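Local coordinates for protein putative efflux transporter (Bacteroides eggerthii, PDB 4L8J) that probably serves as the periplasmic adaptor (membrane-fusion) subunit of an efflux pump, linking an inner-membrane transporter to an outer-membrane channel, at residues Ser71-Tyr74 / Ala75-Lys78; Gln103-Glu106 / Ile107-Asn111; Ala224-Arg228 / Thr229-Val233; Ala244-Ile247 / Ala248-Ile251; Phe264-Ser267 / Glu268-Asn271. All blocks are in the same frame, centred on the assembly; numbering follows the deposited sequence.

Contact 1 (Ser71-Tyr74 / Ala75-Lys78); sequences SLQY and AADK
Gln73 and Asp77 reach each other across one turn of helix, their side chains meeting at an angle. The Gln73 chain starts with CG anti to the backbone N (chi1 -166°) and then bends at its second torsion, which swings the amide forward along the helix rather than straight out from it. Gln73 NE2 donates to Asp77 OD1 at 2.9 Å. The two flat groups are not coplanar: the carboxylate oxygen lies close to the plane of the amide, whereas the amide nitrogen arrives from above the plane of the carboxylate, with the planes 41° apart. Gln73 CG also passes 3.6 Å from Asp77 OD2, so the carboxylate is flanked by both the bend and the end of the glutamine. This is the i to i+4 spacing of an alpha-helix, laid over the backbone bond from Asp77 N to Gln73 O at 2.8 Å. Helix 68-95 is one arm of a helical hairpin, as in other HlyD-type adaptors. One residue further round, Tyr74 and Lys78 repeat the spacing without a polar link: Lys78 CD comes obliquely to Tyr74 CE1 at 4.0 Å. Their polar ends have partners outside this turn, Lys78 NZ forming a salt bridge with Glu82 and Tyr74 OH a hydrogen bond with the hydroxyl of Tyr119 on helix 102-127.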
loop_
_atom_site.group_PDB
_atom_site.type_symbol
_atom_site.label_atom_id
_atom_site.label_comp_id
_atom_site.label_asym_id
_atom_site.label_seq_id
_atom_site.Cartn_x
_atom_site.Cartn_y
_atom_site.Cartn_z
ATOM N N SER A 71 -70.971 41.265 12.544
ATOM C CA SER A 71 -70.660 42.636 12.958
ATOM C C SER A 71 -71.757 43.214 13.871
ATOM O O SER A 71 -71.433 43.916 14.835
ATOM C CB SER A 71 -70.466 43.533 11.738
ATOM O OG SER A 71 -70.071 44.843 12.111
ATOM N N LEU A 72 -73.040 42.899 13.573
ATOM C CA LEU A 72 -74.202 43.336 14.356
ATOM C C LEU A 72 -74.177 42.689 15.739
ATOM O O LEU A 72 -74.332 43.401 16.724
ATOM C CB LEU A 72 -75.522 43.028 13.639
ATOM C CG LEU A 72 -75.886 43.996 12.518
ATOM C CD1 LEU A 72 -76.575 43.279 11.369
ATOM C CD2 LEU A 72 -76.740 45.139 13.032
ATOM N N GLN A 73 -73.928 41.361 15.810
ATOM C CA GLN A 73 -73.814 40.629 17.068
ATOM C C GLN A 73 -72.637 41.155 17.895
ATOM O O GLN A 73 -72.794 41.360 19.087
ATOM C CB GLN A 73 -73.671 39.119 16.825
ATOM C CG GLN A 73 -73.893 38.271 18.084
ATOM C CD GLN A 73 -75.293 38.448 18.629
ATOM O OE1 GLN A 73 -76.294 38.143 17.969
ATOM N NE2 GLN A 73 -75.391 39.006 19.825
ATOM N N TYR A 74 -71.494 41.428 17.245
ATOM C CA TYR A 74 -70.283 41.961 17.872
ATOM C C TYR A 74 -70.591 43.287 18.619
ATOM O O TYR A 74 -70.299 43.373 19.815
ATOM C CB TYR A 74 -69.152 42.139 16.826
ATOM C CG TYR A 74 -67.890 42.770 17.379
ATOM C CD1 TYR A 74 -67.735 44.154 17.418
ATOM C CD2 TYR A 74 -66.849 41.984 17.864
ATOM C CE1 TYR A 74 -66.598 44.741 17.970
ATOM C CE2 TYR A 74 -65.691 42.559 18.383
ATOM C CZ TYR A 74 -65.574 43.938 18.445
ATOM O OH TYR A 74 -64.429 44.500 18.958
ATOM N N ALA A 75 -71.174 44.296 17.911
ATOM C CA ALA A 75 -71.517 45.608 18.462
ATOM C C ALA A 75 -72.534 45.516 19.618
ATOM O O ALA A 75 -72.478 46.342 20.534
ATOM C CB ALA A 75 -72.067 46.524 17.365
ATOM N N ALA A 76 -73.463 44.541 19.562
ATOM C CA ALA A 76 -74.453 44.306 20.617
ATOM C C ALA A 76 -73.785 43.635 21.822
ATOM O O ALA A 76 -74.049 44.006 22.962
ATOM C CB ALA A 76 -75.592 43.441 20.086
ATOM N N ASP A 77 -72.896 42.661 21.575
ATOM C CA ASP A 77 -72.178 41.964 22.642
ATOM C C ASP A 77 -71.160 42.916 23.288
ATOM O O ASP A 77 -70.973 42.863 24.503
ATOM C CB ASP A 77 -71.513 40.675 22.108
ATOM C CG ASP A 77 -72.492 39.562 21.750
ATOM O OD1 ASP A 77 -73.674 39.672 22.113
ATOM O OD2 ASP A 77 -72.050 38.542 21.188
ATOM N N LYS A 78 -70.563 43.820 22.489
ATOM C CA LYS A 78 -69.613 44.840 22.955
ATOM C C LYS A 78 -70.296 45.775 23.948
ATOM O O LYS A 78 -69.779 45.960 25.053
ATOM C CB LYS A 78 -69.018 45.646 21.780
ATOM C CG LYS A 78 -67.933 46.647 22.194
ATOM C CD LYS A 78 -67.286 47.312 20.979
ATOM C CE LYS A 78 -66.152 48.237 21.350
ATOM N NZ LYS A 78 -66.633 49.535 21.893
#

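Contact 2 (Gln103-Glu106 / Ile107-Asn111); sequences QEYE and ISVAN
Tyr105 and Val109 are brought together by complementary first torsions. The tyrosine holds CG anti to its own nitrogen (chi1 174°), which sends the ring out from the helix, toward helix 68-95, and Val109, one turn on, sets CG2 anti to its carbonyl carbon, bringing that methyl up to the ring. The result is a CH-pi contact: Val109 CG2 lies 3.8 Å from the centroid of the Tyr105 ring, over one face but shifted toward the rim, where it comes within 3.5 Å of Tyr105 CE2. The carbonyl of Tyr105 is gripped twice. Val109 N donates to Tyr105 O at 2.9 Å, and Ser108 OG, turned between its backbone N and carbonyl carbon (chi1 76°), donates to the same Tyr105 O at 2.7 Å. The buried hydroxyl is thus folded back against its own helix, and Asn91 ND2 bonds to it as well. With an alanine at the Tyr105 position, the Val109 methyl would probably lose its aromatic face and a gap would open toward helix 68-95. Gln103 and Ile107 run side by side, with Gln103 NE2 4.2 Å from Ile107 CD1. The whole turn belongs to helix 102-127, whose inner face packs on helix 68-95: Tyr105 rests on Asn91, Lys92 and Leu95, and Val109 on Val88.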
loop_
_atom_site.group_PDB
_atom_site.type_symbol
_atom_site.label_atom_id
_atom_site.label_comp_id
_atom_site.label_asym_id
_atom_site.label_seq_id
_atom_site.Cartn_x
_atom_site.Cartn_y
_atom_site.Cartn_z
ATOM N N GLN A 103 -75.560 39.122 47.537
ATOM C CA GLN A 103 -76.462 38.484 46.577
ATOM C C GLN A 103 -76.514 39.276 45.269
ATOM O O GLN A 103 -76.394 38.684 44.206
ATOM C CB GLN A 103 -77.883 38.396 47.176
ATOM C CG GLN A 103 -78.895 37.656 46.291
ATOM C CD GLN A 103 -80.335 37.834 46.722
ATOM O OE1 GLN A 103 -80.715 37.582 47.873
ATOM N NE2 GLN A 103 -81.187 38.201 45.777
ATOM N N GLU A 104 -76.717 40.604 45.363
ATOM C CA GLU A 104 -76.805 41.517 44.231
ATOM C C GLU A 104 -75.440 41.638 43.566
ATOM O O GLU A 104 -75.377 41.577 42.347
ATOM C CB GLU A 104 -77.354 42.899 44.668
ATOM C CG GLU A 104 -77.617 43.878 43.538
ATOM C CD GLU A 104 -78.526 43.450 42.403
ATOM O OE1 GLU A 104 -79.508 42.722 42.665
ATOM O OE2 GLU A 104 -78.301 43.920 41.264
ATOM N N TYR A 105 -74.355 41.759 44.359
ATOM C CA TYR A 105 -72.994 41.816 43.834
ATOM C C TYR A 105 -72.683 40.536 43.033
ATOM O O TYR A 105 -72.139 40.617 41.932
ATOM C CB TYR A 105 -71.961 42.004 44.970
ATOM C CG TYR A 105 -70.531 41.919 44.478
ATOM C CD1 TYR A 105 -69.945 42.979 43.806
ATOM C CD2 TYR A 105 -69.770 40.772 44.675
ATOM C CE1 TYR A 105 -68.665 42.876 43.272
ATOM C CE2 TYR A 105 -68.463 40.677 44.183
ATOM C CZ TYR A 105 -67.908 41.743 43.506
ATOM O OH TYR A 105 -66.647 41.670 42.974
ATOM N N GLU A 106 -73.035 39.370 43.588
ATOM C CA GLU A 106 -72.795 38.059 42.972
ATOM C C GLU A 106 -73.512 37.925 41.641
ATOM O O GLU A 106 -72.930 37.427 40.680
ATOM C CB GLU A 106 -73.247 36.952 43.901
ATOM C CG GLU A 106 -72.944 35.569 43.336
ATOM C CD GLU A 106 -73.319 34.468 44.294
ATOM O OE1 GLU A 106 -73.987 34.788 45.301
ATOM O OE2 GLU A 106 -72.898 33.308 44.078
ATOM N N ILE A 107 -74.776 38.357 41.589
ATOM C CA ILE A 107 -75.562 38.375 40.358
ATOM C C ILE A 107 -74.802 39.210 39.326
ATOM O O ILE A 107 -74.643 38.763 38.195
ATOM C CB ILE A 107 -77.009 38.907 40.629
ATOM C CG1 ILE A 107 -77.850 37.837 41.395
ATOM C CG2 ILE A 107 -77.717 39.331 39.332
ATOM C CD1 ILE A 107 -79.181 38.384 42.103
ATOM N N SER A 108 -74.290 40.394 39.720
ATOM C CA SER A 108 -73.573 41.261 38.775
ATOM C C SER A 108 -72.244 40.624 38.325
ATOM O O SER A 108 -71.880 40.775 37.159
ATOM C CB SER A 108 -73.385 42.667 39.348
ATOM O OG SER A 108 -72.369 42.761 40.333
ATOM N N VAL A 109 -71.577 39.821 39.177
ATOM C CA VAL A 109 -70.345 39.117 38.740
ATOM C C VAL A 109 -70.695 38.015 37.708
ATOM O O VAL A 109 -69.972 37.825 36.715
ATOM C CB VAL A 109 -69.558 38.513 39.934
ATOM C CG1 VAL A 109 -68.408 37.642 39.454
ATOM C CG2 VAL A 109 -69.043 39.615 40.860
ATOM N N ALA A 110 -71.760 37.244 37.989
ATOM C CA ALA A 110 -72.214 36.170 37.106
ATOM C C ALA A 110 -72.646 36.756 35.757
ATOM O O ALA A 110 -72.248 36.236 34.722
ATOM C CB ALA A 110 -73.360 35.400 37.763
ATOM N N ASN A 111 -73.369 37.884 35.770
ATOM C CA ASN A 111 -73.804 38.598 34.561
ATOM C C ASN A 111 -72.620 39.103 33.732
ATOM O O ASN A 111 -72.666 39.076 32.499
ATOM C CB ASN A 111 -74.701 39.778 34.929
ATOM C CG ASN A 111 -76.123 39.416 35.311
ATOM O OD1 ASN A 111 -76.569 38.271 35.159
ATOM N ND2 ASN A 111 -76.890 40.411 35.780
#

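Contact 3 (Ala224-Arg228 / Thr229-Val233); sequences AAFDR and TIYDV
Tyr231 brings its CB obliquely to the Phe226 ring, with Tyr231 CB 3.8 Å from Phe226 CE1. Tyr231 CE2, at the edge of its own ring, comes to 3.6 Å from Ala225 O, while Val233 CG2 approaches the edge of the Phe226 ring at Phe226 CZ (4.2 Å). Phe198 meets both aromatic rings edge-to-face, so that a small apolar cluster lies beside the loop between strands 215-221 and 238-246. The backbone here makes a single alpha-turn: Tyr231 N donates to Asp227 O at 2.7 Å in an almost straight bond, and Ile230 N adds a weak one to the same oxygen. An inverse gamma turn at Phe226 leads in and another at Asp232 leads out. Asp227 ties down the start of the turn with its side chain as well, since Thr229 OG1 donates to Asp227 OD1 at 2.8 Å, coming from above the carboxylate plane, and Thr229 N adds a weak bond. The other oxygen, Asp227 OD2, lies 3.4 Å from Ile230 CD1. One aspartate therefore accepts through both its main chain and its side chain, and the turn is probably held by these polar bonds together with the aromatic packing.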
loop_
_atom_site.group_PDB
_atom_site.type_symbol
_atom_site.label_atom_id
_atom_site.label_comp_id
_atom_site.label_asym_id
_atom_site.label_seq_id
_atom_site.Cartn_x
_atom_site.Cartn_y
_atom_site.Cartn_z
ATOM N N ALA A 224 -29.839 28.584 -1.706
ATOM C CA ALA A 224 -30.413 29.887 -2.073
ATOM C C ALA A 224 -30.873 29.916 -3.548
ATOM O O ALA A 224 -31.907 30.522 -3.843
ATOM C CB ALA A 224 -29.395 30.994 -1.823
ATOM N N ALA A 225 -30.127 29.218 -4.455
ATOM C CA ALA A 225 -30.442 29.153 -5.888
ATOM C C ALA A 225 -31.724 28.355 -6.182
ATOM O O ALA A 225 -32.251 28.461 -7.297
ATOM C CB ALA A 225 -29.279 28.558 -6.661
ATOM N N PHE A 226 -32.237 27.581 -5.198
ATOM C CA PHE A 226 -33.451 26.797 -5.406
ATOM C C PHE A 226 -34.682 27.681 -5.317
ATOM O O PHE A 226 -35.295 27.822 -4.252
ATOM C CB PHE A 226 -33.561 25.597 -4.440
ATOM C CG PHE A 226 -34.660 24.641 -4.853
ATOM C CD1 PHE A 226 -34.570 23.922 -6.040
ATOM C CD2 PHE A 226 -35.787 24.471 -4.063
ATOM C CE1 PHE A 226 -35.589 23.054 -6.432
ATOM C CE2 PHE A 226 -36.801 23.591 -4.446
ATOM C CZ PHE A 226 -36.700 22.895 -5.636
ATOM N N ASP A 227 -35.012 28.300 -6.459
ATOM C CA ASP A 227 -36.165 29.178 -6.664
ATOM C C ASP A 227 -37.275 28.322 -7.263
ATOM O O ASP A 227 -37.134 27.829 -8.388
ATOM C CB ASP A 227 -35.747 30.330 -7.597
ATOM C CG ASP A 227 -36.675 31.528 -7.669
ATOM O OD1 ASP A 227 -37.879 31.376 -7.341
ATOM O OD2 ASP A 227 -36.211 32.609 -8.097
ATOM N N ARG A 228 -38.347 28.088 -6.493
ATOM C CA ARG A 228 -39.450 27.214 -6.913
ATOM C C ARG A 228 -40.335 27.844 -8.010
ATOM O O ARG A 228 -41.117 27.126 -8.643
ATOM C CB ARG A 228 -40.288 26.775 -5.711
ATOM C CG ARG A 228 -39.497 25.877 -4.762
ATOM C CD ARG A 228 -40.316 25.388 -3.587
ATOM N NE ARG A 228 -41.184 24.277 -3.968
ATOM C CZ ARG A 228 -41.590 23.329 -3.132
ATOM N NH1 ARG A 228 -41.184 23.331 -1.868
ATOM N NH2 ARG A 228 -42.374 22.348 -3.563
ATOM N N THR A 229 -40.169 29.156 -8.275
ATOM C CA THR A 229 -40.855 29.844 -9.375
ATOM C C THR A 229 -40.156 29.449 -10.693
ATOM O O THR A 229 -40.813 29.409 -11.731
ATOM C CB THR A 229 -40.889 31.372 -9.174
ATOM O OG1 THR A 229 -39.614 31.929 -9.490
ATOM C CG2 THR A 229 -41.318 31.783 -7.764
ATOM N N ILE A 230 -38.826 29.155 -10.635
ATOM C CA ILE A 230 -38.003 28.714 -11.775
ATOM C C ILE A 230 -37.992 27.177 -11.835
ATOM O O ILE A 230 -38.266 26.605 -12.892
ATOM C CB ILE A 230 -36.553 29.284 -11.704
ATOM C CG1 ILE A 230 -36.546 30.825 -11.665
ATOM C CG2 ILE A 230 -35.667 28.745 -12.845
ATOM C CD1 ILE A 230 -35.229 31.447 -11.097
ATOM N N TYR A 231 -37.638 26.516 -10.708
ATOM C CA TYR A 231 -37.565 25.053 -10.633
ATOM C C TYR A 231 -38.833 24.504 -9.990
ATOM O O TYR A 231 -38.926 24.398 -8.766
ATOM C CB TYR A 231 -36.295 24.603 -9.883
ATOM C CG TYR A 231 -35.032 25.214 -10.444
ATOM C CD1 TYR A 231 -34.437 24.699 -11.590
ATOM C CD2 TYR A 231 -34.436 26.317 -9.833
ATOM C CE1 TYR A 231 -33.277 25.260 -12.113
ATOM C CE2 TYR A 231 -33.273 26.887 -10.346
ATOM C CZ TYR A 231 -32.693 26.348 -11.484
ATOM O OH TYR A 231 -31.559 26.912 -12.014
ATOM N N ASP A 232 -39.816 24.166 -10.841
ATOM C CA ASP A 232 -41.125 23.660 -10.437
ATOM C C ASP A 232 -41.048 22.150 -10.230
ATOM O O ASP A 232 -41.303 21.363 -11.146
ATOM C CB ASP A 232 -42.194 24.044 -11.488
ATOM C CG ASP A 232 -43.619 23.842 -11.022
ATOM O OD1 ASP A 232 -43.997 24.440 -9.987
ATOM O OD2 ASP A 232 -44.366 23.103 -11.704
ATOM N N VAL A 233 -40.665 21.756 -9.017
ATOM C CA VAL A 233 -40.494 20.361 -8.612
ATOM C C VAL A 233 -41.743 19.939 -7.842
ATOM O O VAL A 233 -42.198 20.672 -6.961
ATOM C CB VAL A 233 -39.182 20.210 -7.786
ATOM C CG1 VAL A 233 -39.143 18.889 -7.035
ATOM C CG2 VAL A 233 -37.954 20.365 -8.680
#

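Contact 4 (Ala244-Ile247 / Ala248-Ile251); sequences ASDI and APFI
Asp246 reaches forward over Ala248 and Pro249, and its side chain can be traced atom by atom. From CB the chain turns with CG anti to the backbone N (chi1 -170°), a setting that carries the carboxylate along the line of the main chain. Asp246 CG then comes 3.9 Å from Pro249 CA. At the tip the two oxygens divide the work. Asp246 OD1 accepts a hydrogen bond from Ala248 N at 3.0 Å, on the anti side and 30° out of the carboxylate plane, which is the arrangement of an Asx turn; the same oxygen is also hydrogen-bonded to Ser19 OG, its stronger partner. Asp246 OD2 passes 3.8 Å from Pro249 CA. Asp246 OD2 also accepts a hydrogen bond from a water at 2.9 Å, which donates to Ala248 O as well, again at 2.9 Å. The carboxylate thus spans both ends of Ala248, directly at the nitrogen and through water at the carbonyl, at the first residue of the type I beta turn from Ala248 to Ile251. The bond closing that turn, Ile251 N to Ala248 O, is weak, and the water-bridged aspartate may add to the hold on its first residue. Asp246 closes strand 238-246 of the six-stranded antiparallel barrel: Ala244 pairs with Thr185 on one neighbouring strand, Ser245 bonds with Ile21 of strand 20-29, and Ile247 bonds with Ser19 just ahead of it.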
loop_
_atom_site.group_PDB
_atom_site.type_symbol
_atom_site.label_atom_id
_atom_site.label_comp_id
_atom_site.label_asym_id
_atom_site.label_seq_id
_atom_site.Cartn_x
_atom_site.Cartn_y
_atom_site.Cartn_z
ATOM N N ALA A 244 -21.047 12.757 -0.878
ATOM C CA ALA A 244 -19.568 12.915 -0.838
ATOM C C ALA A 244 -19.094 12.844 0.600
ATOM O O ALA A 244 -19.556 13.612 1.464
ATOM C CB ALA A 244 -19.113 14.225 -1.470
ATOM N N SER A 245 -18.240 11.851 0.871
ATOM C CA SER A 245 -17.746 11.609 2.210
ATOM C C SER A 245 -16.223 11.515 2.231
ATOM O O SER A 245 -15.661 10.614 1.600
ATOM C CB SER A 245 -18.330 10.303 2.766
ATOM O OG SER A 245 -19.745 10.246 2.713
ATOM N N ASP A 246 -15.565 12.384 3.019
ATOM C CA ASP A 246 -14.124 12.254 3.197
ATOM C C ASP A 246 -13.915 11.243 4.322
ATOM O O ASP A 246 -14.203 11.545 5.472
ATOM C CB ASP A 246 -13.428 13.603 3.461
ATOM C CG ASP A 246 -11.902 13.527 3.414
ATOM O OD1 ASP A 246 -11.354 12.410 3.520
ATOM O OD2 ASP A 246 -11.259 14.586 3.299
ATOM N N ILE A 247 -13.492 10.018 3.982
ATOM C CA ILE A 247 -13.286 8.969 4.979
ATOM C C ILE A 247 -11.898 9.045 5.661
ATOM O O ILE A 247 -11.619 8.232 6.532
ATOM C CB ILE A 247 -13.548 7.552 4.422
ATOM C CG1 ILE A 247 -12.560 7.175 3.289
ATOM C CG2 ILE A 247 -15.033 7.375 4.016
ATOM C CD1 ILE A 247 -12.582 5.646 3.049
ATOM N N ALA A 248 -11.026 9.984 5.264
ATOM C CA ALA A 248 -9.702 10.154 5.920
ATOM C C ALA A 248 -9.362 11.641 6.006
ATOM O O ALA A 248 -8.421 12.101 5.359
ATOM C CB ALA A 248 -8.615 9.393 5.164
ATOM N N PRO A 249 -10.162 12.431 6.751
ATOM C CA PRO A 249 -9.920 13.891 6.788
ATOM C C PRO A 249 -8.601 14.281 7.468
ATOM O O PRO A 249 -8.064 15.341 7.175
ATOM C CB PRO A 249 -11.135 14.435 7.563
ATOM C CG PRO A 249 -11.561 13.281 8.456
ATOM C CD PRO A 249 -11.331 12.052 7.588
ATOM N N PHE A 250 -8.063 13.406 8.300
ATOM C CA PHE A 250 -6.824 13.568 9.057
ATOM C C PHE A 250 -5.576 13.668 8.164
ATOM O O PHE A 250 -4.536 14.114 8.665
ATOM C CB PHE A 250 -6.641 12.387 10.030
ATOM C CG PHE A 250 -6.834 11.008 9.428
ATOM C CD1 PHE A 250 -5.780 10.344 8.801
ATOM C CD2 PHE A 250 -8.071 10.367 9.494
ATOM C CE1 PHE A 250 -5.968 9.083 8.227
ATOM C CE2 PHE A 250 -8.245 9.085 8.957
ATOM C CZ PHE A 250 -7.203 8.457 8.314
ATOM N N ILE A 251 -5.645 13.210 6.875
ATOM C CA ILE A 251 -4.480 13.210 5.962
ATOM C C ILE A 251 -3.950 14.633 5.833
ATOM O O ILE A 251 -4.721 15.538 5.532
ATOM C CB ILE A 251 -4.790 12.569 4.584
ATOM C CG1 ILE A 251 -4.923 11.039 4.726
ATOM C CG2 ILE A 251 -3.712 12.946 3.501
ATOM C CD1 ILE A 251 -5.450 10.367 3.415
HETATM O O HOH W 1 -8.412 14.012 3.229
#

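Contact 5 (Phe264-Ser267 / Glu268-Asn271); sequences FGDS and ENKN
Asp266 and Glu268 are joined by a side-chain to backbone bond: Glu268 N donates to Asp266 OD1 at 2.9 Å, on the anti side of the carboxylate. Asp266 OD2 makes a salt bridge with Arg284, so both oxygens have partners. The type I beta turn from Asp266 to Asn269 is closed only weakly, with Asn269 N at 3.4 Å from Asp266 O. A water also bridges the two arms: it accepts from Asp266 N at 2.7 Å and can donate to Asn269 O and Asn271 O, though with more acceptors in reach than protons. Asn269 sets its CG between backbone N and carbonyl carbon, which brings Asn269 OD1 forward to accept from Asn271 N at 2.9 Å in an Asx turn. Replacing this asparagine by a leucine is likely to leave Asn271 N without that acceptor and the corner at Lys270 less firmly set. Asn271 ND2 bonds to Tyr273 OH, and Asn269 ND2 does so weakly. Ser267 OG adds a weak bond to Glu268 OE2. The loop joins strand 264-266 to strand 271-278, with Phe264 backbone-paired to Tyr273; Arg284 comes from strand 281-289, and Phe264 packs on Val315 of the second subunit.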
loop_
_atom_site.group_PDB
_atom_site.type_symbol
_atom_site.label_atom_id
_atom_site.label_comp_id
_atom_site.label_asym_id
_atom_site.label_seq_id
_atom_site.Cartn_x
_atom_site.Cartn_y
_atom_site.Cartn_z
ATOM N N PHE A 264 2.656 12.048 -18.711
ATOM C CA PHE A 264 3.705 11.938 -19.719
ATOM C C PHE A 264 4.934 12.775 -19.308
ATOM O O PHE A 264 4.856 13.619 -18.401
ATOM C CB PHE A 264 3.170 12.350 -21.113
ATOM C CG PHE A 264 2.580 13.734 -21.210
ATOM C CD1 PHE A 264 1.223 13.948 -20.979
ATOM C CD2 PHE A 264 3.372 14.822 -21.556
ATOM C CE1 PHE A 264 0.674 15.230 -21.083
ATOM C CE2 PHE A 264 2.815 16.097 -21.685
ATOM C CZ PHE A 264 1.470 16.292 -21.442
ATOM N N GLY A 265 6.057 12.504 -19.971
ATOM C CA GLY A 265 7.316 13.190 -19.720
ATOM C C GLY A 265 7.656 14.258 -20.748
ATOM O O GLY A 265 6.802 14.718 -21.506
ATOM N N ASP A 266 8.924 14.658 -20.758
ATOM C CA ASP A 266 9.515 15.635 -21.671
ATOM C C ASP A 266 10.883 15.096 -22.108
ATOM O O ASP A 266 11.630 14.601 -21.269
ATOM C CB ASP A 266 9.649 17.011 -20.968
ATOM C CG ASP A 266 9.873 18.205 -21.890
ATOM O OD1 ASP A 266 10.785 18.137 -22.747
ATOM O OD2 ASP A 266 9.177 19.229 -21.715
ATOM N N SER A 267 11.220 15.205 -23.403
ATOM C CA SER A 267 12.520 14.725 -23.902
ATOM C C SER A 267 13.680 15.599 -23.371
ATOM O O SER A 267 14.821 15.135 -23.350
ATOM C CB SER A 267 12.538 14.665 -25.429
ATOM O OG SER A 267 12.386 15.940 -26.038
ATOM N N GLU A 268 13.370 16.812 -22.851
ATOM C CA GLU A 268 14.362 17.770 -22.340
ATOM C C GLU A 268 14.565 17.736 -20.833
ATOM O O GLU A 268 15.504 18.377 -20.369
ATOM C CB GLU A 268 13.996 19.207 -22.760
ATOM C CG GLU A 268 13.895 19.406 -24.269
ATOM C CD GLU A 268 15.080 18.932 -25.094
ATOM O OE1 GLU A 268 16.224 19.309 -24.751
ATOM O OE2 GLU A 268 14.871 18.170 -26.067
ATOM N N ASN A 269 13.720 17.003 -20.052
ATOM C CA ASN A 269 13.868 16.975 -18.589
ATOM C C ASN A 269 13.286 15.679 -17.954
ATOM O O ASN A 269 12.806 14.786 -18.665
ATOM C CB ASN A 269 13.202 18.242 -17.960
ATOM C CG ASN A 269 11.735 18.403 -18.311
ATOM O OD1 ASN A 269 10.921 17.509 -18.072
ATOM N ND2 ASN A 269 11.368 19.528 -18.920
ATOM N N LYS A 270 13.312 15.609 -16.611
ATOM C CA LYS A 270 12.798 14.473 -15.841
ATOM C C LYS A 270 11.364 14.763 -15.242
ATOM O O LYS A 270 10.838 13.935 -14.485
ATOM C CB LYS A 270 13.804 14.069 -14.732
ATOM C CG LYS A 270 13.915 15.042 -13.564
ATOM C CD LYS A 270 14.598 14.399 -12.364
ATOM C CE LYS A 270 14.247 15.107 -11.076
ATOM N NZ LYS A 270 14.830 14.422 -9.890
ATOM N N ASN A 271 10.734 15.895 -15.629
ATOM C CA ASN A 271 9.404 16.294 -15.132
ATOM C C ASN A 271 8.250 15.464 -15.678
ATOM O O ASN A 271 8.335 14.878 -16.756
ATOM C CB ASN A 271 9.110 17.753 -15.443
ATOM C CG ASN A 271 10.159 18.704 -14.979
ATOM O OD1 ASN A 271 10.883 18.431 -14.023
ATOM N ND2 ASN A 271 10.246 19.852 -15.641
HETATM O O HOH W 2 10.293 13.763 -18.587
#

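In the fold
The five contacts are strung along an elongated chain in the order 2, 1, 3, 4, 5, and none touches another. Contacts 1 and 2 share the helical hairpin, one on each arm, with centres about 23 Å apart and nearest atoms about 9 Å apart. Contact 3 stands in a loop of the beta-barrel, about 47 Å from contact 1 between centres, and contact 4 leaves the barrel's last strand about 32 Å from contact 3 between centres. Contact 5 lies about 33 Å from contact 4 and about 106 Å from contact 2, both between centres, close to a bound PEG that is probably from the crystallisation liquor. Such a rod is consistent with an adaptor spanning the periplasm.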